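Local coordinates for D-isomer specific 2-hydroxyacid dehydrogenase family protein (PDB 5TX7) that probably catalyses the NAD-dependent interconversion of D-2-hydroxyacids and 2-oxoacids, as a member of the D-isomer specific 2-hydroxyacid dehydrogenase family, at residues K149-V154 and L170-I175; A202-L207 and Y232-A237; A225-G230 and G254-A259. One frame throughout, in Å; residues are numbered along the deposited sequence.

Contact 1 (K149-V154 and L170-I175); sequences KTMGIV and LGMNVI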
# COMPACT_ATOMS: atom_id res chain seq x y z
N LYS A 149 -15.40 4.10 2.93
CA LYS A 149 -15.79 3.30 1.77
C LYS A 149 -16.16 1.87 2.20
O LYS A 149 -15.75 1.42 3.27
CB LYS A 149 -14.66 3.23 0.73
CG LYS A 149 -14.23 4.54 0.09
CD LYS A 149 -13.39 4.23 -1.15
CE LYS A 149 -13.01 5.43 -2.00
NZ LYS A 149 -14.04 6.52 -2.06
N THR A 150 -16.93 1.18 1.37
CA THR A 150 -17.33 -0.20 1.61
C THR A 150 -16.48 -1.14 0.74
O THR A 150 -16.43 -1.00 -0.48
CB THR A 150 -18.83 -0.40 1.36
OG1 THR A 150 -19.54 0.32 2.36
CG2 THR A 150 -19.25 -1.85 1.44
N MET A 151 -15.82 -2.08 1.40
CA MET A 151 -15.09 -3.15 0.74
C MET A 151 -16.02 -4.35 0.66
O MET A 151 -16.49 -4.86 1.68
CB MET A 151 -13.83 -3.50 1.54
CG MET A 151 -13.06 -4.71 1.06
SD MET A 151 -12.12 -4.45 -0.47
CE MET A 151 -10.71 -3.58 0.18
N GLY A 152 -16.25 -4.80 -0.58
CA GLY A 152 -17.06 -5.98 -0.88
C GLY A 152 -16.11 -7.09 -1.26
O GLY A 152 -15.30 -6.92 -2.17
N ILE A 153 -16.21 -8.21 -0.56
CA ILE A 153 -15.26 -9.32 -0.70
C ILE A 153 -16.02 -10.52 -1.24
O ILE A 153 -16.87 -11.08 -0.55
CB ILE A 153 -14.60 -9.62 0.67
CG1 ILE A 153 -13.82 -8.39 1.13
CG2 ILE A 153 -13.70 -10.84 0.61
CD1 ILE A 153 -13.26 -8.49 2.53
N VAL A 154 -15.71 -10.90 -2.48
CA VAL A 154 -16.35 -12.01 -3.16
C VAL A 154 -15.55 -13.27 -2.87
O VAL A 154 -14.51 -13.50 -3.47
CB VAL A 154 -16.43 -11.75 -4.70
CG1 VAL A 154 -17.09 -12.90 -5.43
CG2 VAL A 154 -17.18 -10.46 -4.98
N LEU A 170 -8.27 0.03 8.02
CA LEU A 170 -8.22 1.27 7.24
C LEU A 170 -9.51 2.12 7.32
O LEU A 170 -9.67 3.06 6.54
CB LEU A 170 -7.92 0.94 5.77
CG LEU A 170 -6.56 0.33 5.48
CD1 LEU A 170 -6.64 -0.44 4.19
CD2 LEU A 170 -5.45 1.37 5.42
N GLY A 171 -10.45 1.78 8.20
CA GLY A 171 -11.71 2.51 8.34
C GLY A 171 -12.80 2.22 7.32
O GLY A 171 -13.71 3.01 7.18
N MET A 172 -12.70 1.09 6.61
CA MET A 172 -13.71 0.71 5.63
C MET A 172 -14.78 -0.17 6.28
O MET A 172 -14.50 -0.90 7.22
CB MET A 172 -13.09 -0.07 4.46
CG MET A 172 -11.92 0.59 3.79
SD MET A 172 -11.20 -0.33 2.41
CE MET A 172 -12.47 0.03 1.18
N ASN A 173 -15.99 -0.08 5.74
CA ASN A 173 -17.02 -1.04 6.05
C ASN A 173 -16.70 -2.25 5.21
O ASN A 173 -16.14 -2.11 4.12
CB ASN A 173 -18.39 -0.52 5.66
CG ASN A 173 -18.70 0.80 6.32
OD1 ASN A 173 -18.91 0.85 7.50
ND2 ASN A 173 -18.74 1.87 5.56
N VAL A 174 -17.07 -3.42 5.71
CA VAL A 174 -16.81 -4.68 5.04
C VAL A 174 -18.14 -5.42 4.83
O VAL A 174 -18.97 -5.50 5.74
CB VAL A 174 -15.83 -5.56 5.83
CG1 VAL A 174 -15.53 -6.85 5.08
CG2 VAL A 174 -14.55 -4.80 6.11
N ILE A 175 -18.32 -5.94 3.62
CA ILE A 175 -19.38 -6.88 3.32
C ILE A 175 -18.78 -8.03 2.53
O ILE A 175 -17.89 -7.83 1.72
CB ILE A 175 -20.55 -6.22 2.57
CG1 ILE A 175 -20.12 -5.69 1.19
CG2 ILE A 175 -21.14 -5.09 3.43
CD1 ILE A 175 -21.25 -4.98 0.46
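Met151 and Met172, the latter in the turn just before its strand, cross obliquely beside the parallel pair 150-154 and 173-175. The methyl CE of Met172 lies 3.8 Å from CB of Met151, and with CB of Lys149 also beside it this methyl sits between two residues of the other segment. Met172 reaches there as a chain extended through chi2 and then bent at its sulfur (chi3 76°). The chain of Met151 is folded twice, at chi2 and chi3, which brings its own methyl CE back to within 4.0 Å of SD of Met172. Further along, on the face of Met151 and Val174, CD1 of Ile153 touches CG1 of Val174 at 3.8 Å.

The other face carries Thr150, Asn173 and Ile175. OG1 of Thr150 stands beside CB of Asn173, while its CG2 methyl meets CD1 of Ile175 at 3.8 Å, the two side chains crossing at about a right angle. Gly152 has only its CA to offer, and CG1 of Ile175 lies over it at 3.7 Å. Between the two layers of side chains the backbones bond in parallel register: Asn173 donates to Lys149, Met151 to Asn173, Ile175 to Met151 and Ile153 to Ile175, the N of Ile175 standing 2.9 Å from O of Met151.

This is the first beta-alpha-beta unit of the NAD-binding domain, with helix 158-169 as its crossover. Ala167 of that helix packs on Met151, Met172 and Val174, Phe108 and Leu111 of helix 100-116 add to the cover over Met151, and strand 204-207 flanks strand 150-154 on its other edge.

Contact 2 (A202-L207 and Y232-A237); sequences ADVVSL and YLINTA
Tyr232 and Asp203 start a run of backbone hydrogen bonds that joins strands 204-207 and 231-235 in parallel. N of Tyr232 donates to O of Asp203 at 2.9 Å; Val205 then donates to Tyr232, Ile234 to Val205, and Leu207 to Ile234.

The apolar contacts divide between the two faces. Leu233 runs CG out opposite its backbone N (chi1 179°), and the turn at chi2 (63°) brings CD1 of Leu233 3.9 Å from CG1 of Val205, the side chains crossing at a slant. On the opposite face Val204 packs more loosely, with CG2 near CB of Tyr232 and CG1 near CG1 of Ile234.

Polar groups gather at the C-terminal end. OD1 of Asn235 accepts from N of Ala237 in an Asx turn, the donor lying well above the carbonyl plane, while the same oxygen is 3.6 Å from CD1 of Leu207. Water 1 bridges the segments: it donates to O of Leu207 at 2.8 Å, accepts from N of Thr236 at 2.9 Å, and bonds OG of Ser206, which His208 also holds.

The chemistry therefore changes along the pair: aliphatic side chains and direct backbone N-H...O hydrogen bonds fasten the strands, and where they end a water satisfies backbone groups of Leu207 and Thr236 that do not bond each other.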
# COMPACT_ATOMS: atom_id res chain seq x y z
N ALA A 202 -20.93 -1.91 -2.59
CA ALA A 202 -19.48 -1.80 -2.45
C ALA A 202 -18.88 -0.69 -3.30
O ALA A 202 -19.19 -0.56 -4.48
CB ALA A 202 -18.82 -3.11 -2.80
N ASP A 203 -17.99 0.07 -2.68
CA ASP A 203 -17.13 1.03 -3.36
C ASP A 203 -15.85 0.40 -3.91
O ASP A 203 -15.28 0.93 -4.84
CB ASP A 203 -16.74 2.17 -2.41
CG ASP A 203 -17.94 2.94 -1.92
OD1 ASP A 203 -18.66 3.48 -2.77
OD2 ASP A 203 -18.19 2.96 -0.69
N VAL A 204 -15.39 -0.67 -3.27
CA VAL A 204 -14.27 -1.46 -3.74
C VAL A 204 -14.70 -2.91 -3.70
O VAL A 204 -15.17 -3.37 -2.67
CB VAL A 204 -13.03 -1.33 -2.83
CG1 VAL A 204 -11.86 -2.15 -3.39
CG2 VAL A 204 -12.65 0.13 -2.65
N VAL A 205 -14.49 -3.62 -4.79
CA VAL A 205 -14.78 -5.04 -4.86
C VAL A 205 -13.47 -5.78 -5.06
O VAL A 205 -12.77 -5.47 -6.01
CB VAL A 205 -15.69 -5.36 -6.06
CG1 VAL A 205 -15.80 -6.87 -6.26
CG2 VAL A 205 -17.07 -4.81 -5.82
N SER A 206 -13.19 -6.78 -4.22
CA SER A 206 -12.05 -7.66 -4.40
C SER A 206 -12.46 -9.12 -4.53
O SER A 206 -13.24 -9.62 -3.72
CB SER A 206 -11.10 -7.51 -3.23
OG SER A 206 -9.88 -8.20 -3.50
N LEU A 207 -11.90 -9.83 -5.52
CA LEU A 207 -12.28 -11.21 -5.83
C LEU A 207 -11.38 -12.24 -5.17
O LEU A 207 -10.15 -12.16 -5.28
CB LEU A 207 -12.27 -11.43 -7.34
CG LEU A 207 -13.15 -10.48 -8.18
CD1 LEU A 207 -13.18 -10.97 -9.62
CD2 LEU A 207 -14.57 -10.33 -7.64
N TYR A 232 -13.99 0.85 -7.46
CA TYR A 232 -12.74 0.15 -7.78
C TYR A 232 -12.96 -1.36 -7.82
O TYR A 232 -13.69 -1.89 -6.99
CB TYR A 232 -11.66 0.49 -6.75
CG TYR A 232 -11.21 1.93 -6.78
CD1 TYR A 232 -10.25 2.37 -7.69
CD2 TYR A 232 -11.78 2.88 -5.92
CE1 TYR A 232 -9.82 3.70 -7.71
CE2 TYR A 232 -11.38 4.21 -5.95
CZ TYR A 232 -10.41 4.63 -6.85
OH TYR A 232 -10.01 5.96 -6.87
N LEU A 233 -12.30 -2.03 -8.78
CA LEU A 233 -12.28 -3.51 -8.87
C LEU A 233 -10.85 -4.05 -8.73
O LEU A 233 -9.92 -3.54 -9.35
CB LEU A 233 -12.84 -3.94 -10.22
CG LEU A 233 -12.88 -5.45 -10.50
CD1 LEU A 233 -13.79 -6.18 -9.52
CD2 LEU A 233 -13.28 -5.70 -11.93
N ILE A 234 -10.68 -5.08 -7.91
CA ILE A 234 -9.37 -5.72 -7.71
C ILE A 234 -9.55 -7.20 -7.96
O ILE A 234 -10.50 -7.81 -7.43
CB ILE A 234 -8.84 -5.55 -6.27
CG1 ILE A 234 -8.84 -4.07 -5.82
CG2 ILE A 234 -7.42 -6.11 -6.15
CD1 ILE A 234 -7.87 -3.16 -6.57
N ASN A 235 -8.64 -7.79 -8.72
CA ASN A 235 -8.69 -9.22 -9.01
C ASN A 235 -7.30 -9.84 -8.93
O ASN A 235 -6.48 -9.70 -9.85
CB ASN A 235 -9.26 -9.46 -10.38
CG ASN A 235 -9.44 -10.93 -10.71
OD1 ASN A 235 -9.63 -11.75 -9.83
ND2 ASN A 235 -9.41 -11.26 -11.99
N THR A 236 -7.04 -10.52 -7.81
CA THR A 236 -5.84 -11.32 -7.62
C THR A 236 -6.18 -12.83 -7.66
O THR A 236 -5.33 -13.66 -7.30
CB THR A 236 -5.23 -11.03 -6.24
OG1 THR A 236 -6.20 -11.29 -5.23
CG2 THR A 236 -4.79 -9.58 -6.14
N ALA A 237 -7.40 -13.18 -8.09
CA ALA A 237 -7.88 -14.54 -8.09
C ALA A 237 -7.68 -15.24 -9.47
O ALA A 237 -6.64 -15.84 -9.70
CB ALA A 237 -9.34 -14.54 -7.68
O HOH W 1 -8.50 -9.90 -5.37
O HOH W 2 -7.21 -13.69 -4.45

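Contact 3 (A225-G230 and G254-A259); sequences ASMRPG and GRLAGA
Arg255 reaches back to the loop that follows helix 221-225, where that loop, leading into strand 231-235, meets the turn leading into strand 256-261 in the Rossmann-type NAD-binding domain. Gly254, just before it, closes helix 244-253 with a Schellman motif, and both segments lead into neighbouring strands of the parallel sheet.

The closer packing lies at the sheet end. CB of Ala257 comes within 3.4 Å of O of Gly230, and deeper in, SD of Met227 meets CD2 of Leu256 at 4.2 Å, two buried side chains; Phe199 of helix 195-201 lies against Met227 too. CA of Pro229 faces O of Arg255 at 3.5 Å in a CA-H...O contact. N of Gly230 faces O of Gly254 and O of Arg255, a shared and weak pair of bonds, the first long and the second bent. The bend takes phi of Gly230 to 91°, where a side chain would run into the preceding carbonyl O, so glycine fits.

Toward solvent, the hold passes to one long side chain. Arg255 leaves its backbone pointing away from the loop, and bends at chi2 (72°) and chi3 (73°) turn it back across the loop. CD of Pro229 borders the guanidinium at its edge, and NH1 of Arg255 stands 3.0 Å from O of Met227. Arg228, pointing away from 254-259, forms a salt bridge with Asp203.

The carbonyl O of Ala225 lies over one face of the Arg255 guanidinium without a hydrogen bond to it. Water 3 links the two instead, donating to O of Ala225 and accepting a weak bond from NH2 of Arg255.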
# COMPACT_ATOMS: atom_id res chain seq x y z
N ALA A 225 -22.88 -2.29 -14.14
CA ALA A 225 -23.91 -1.25 -14.23
C ALA A 225 -24.59 -0.95 -12.89
O ALA A 225 -25.06 0.15 -12.66
CB ALA A 225 -24.97 -1.65 -15.24
N SER A 226 -24.65 -1.95 -12.01
CA SER A 226 -25.23 -1.77 -10.67
C SER A 226 -24.33 -1.00 -9.70
O SER A 226 -24.80 -0.54 -8.67
CB SER A 226 -25.61 -3.14 -10.06
OG SER A 226 -24.52 -3.78 -9.45
N MET A 227 -23.04 -0.87 -10.01
CA MET A 227 -22.09 -0.27 -9.08
C MET A 227 -22.21 1.25 -9.12
O MET A 227 -22.63 1.82 -10.13
CB MET A 227 -20.66 -0.65 -9.41
CG MET A 227 -20.35 -2.13 -9.20
SD MET A 227 -18.62 -2.53 -9.48
CE MET A 227 -18.04 -2.08 -7.84
N ARG A 228 -21.84 1.88 -8.02
CA ARG A 228 -21.76 3.32 -7.95
C ARG A 228 -20.62 3.82 -8.84
O ARG A 228 -19.55 3.19 -8.87
CB ARG A 228 -21.52 3.78 -6.52
CG ARG A 228 -22.71 3.58 -5.63
CD ARG A 228 -22.58 4.47 -4.41
NE ARG A 228 -21.86 3.81 -3.34
CZ ARG A 228 -22.39 2.90 -2.52
NH1 ARG A 228 -23.66 2.50 -2.62
NH2 ARG A 228 -21.62 2.37 -1.57
N PRO A 229 -20.83 4.95 -9.54
CA PRO A 229 -19.74 5.49 -10.33
C PRO A 229 -18.59 5.93 -9.43
O PRO A 229 -18.83 6.42 -8.32
CB PRO A 229 -20.37 6.67 -11.05
CG PRO A 229 -21.47 7.08 -10.17
CD PRO A 229 -21.99 5.83 -9.56
N GLY A 230 -17.36 5.73 -9.90
CA GLY A 230 -16.19 5.98 -9.09
C GLY A 230 -15.69 4.80 -8.27
O GLY A 230 -14.81 4.96 -7.42
N GLY A 254 -16.05 5.65 -16.89
CA GLY A 254 -15.93 6.26 -15.56
C GLY A 254 -16.72 5.55 -14.47
O GLY A 254 -16.72 5.99 -13.31
N ARG A 255 -17.40 4.45 -14.83
CA ARG A 255 -18.09 3.61 -13.86
C ARG A 255 -17.10 3.13 -12.83
O ARG A 255 -17.34 3.25 -11.62
CB ARG A 255 -18.74 2.41 -14.56
CG ARG A 255 -19.36 1.35 -13.63
CD ARG A 255 -20.62 1.89 -12.99
NE ARG A 255 -21.74 1.99 -13.93
CZ ARG A 255 -22.84 2.70 -13.72
NH1 ARG A 255 -23.01 3.39 -12.61
NH2 ARG A 255 -23.80 2.71 -14.65
N LEU A 256 -16.01 2.55 -13.33
CA LEU A 256 -14.89 2.17 -12.50
C LEU A 256 -13.89 3.29 -12.58
O LEU A 256 -13.45 3.67 -13.70
CB LEU A 256 -14.25 0.88 -12.97
CG LEU A 256 -15.05 -0.41 -12.75
CD1 LEU A 256 -14.30 -1.59 -13.37
CD2 LEU A 256 -15.30 -0.66 -11.28
N ALA A 257 -13.54 3.83 -11.41
CA ALA A 257 -12.46 4.79 -11.29
C ALA A 257 -11.11 4.12 -11.47
O ALA A 257 -10.10 4.79 -11.71
CB ALA A 257 -12.51 5.48 -9.93
N GLY A 258 -11.06 2.80 -11.33
CA GLY A 258 -9.82 2.06 -11.44
C GLY A 258 -10.01 0.56 -11.30
O GLY A 258 -10.96 0.06 -10.69
N ALA A 259 -9.05 -0.16 -11.85
CA ALA A 259 -9.01 -1.60 -11.73
C ALA A 259 -7.57 -2.03 -11.51
O ALA A 259 -6.67 -1.50 -12.14
CB ALA A 259 -9.59 -2.25 -12.97
O HOH W 3 -26.66 2.24 -13.74

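In the fold
From the N terminus, the chain passes a separate five-stranded sheet before contact 1, which closes the loop around helix 158-169 and is complete before contact 2 opens. Contact 2 closes the excursion through helix 221-225, and contact 3 the one through strand 231-235 and helix 244-253. These two cross: 225-230 falls between the halves of contact 2, and 232-237 between those of contact 3. All three belong to one seven-stranded parallel sheet, contact 3 tying together the approaches to strands 231-235 and 256-261. Probable hydrogen bonds from N of Gly152 to O of Val204 and from N of Leu233 to O of Gly258 join neighbouring contacts.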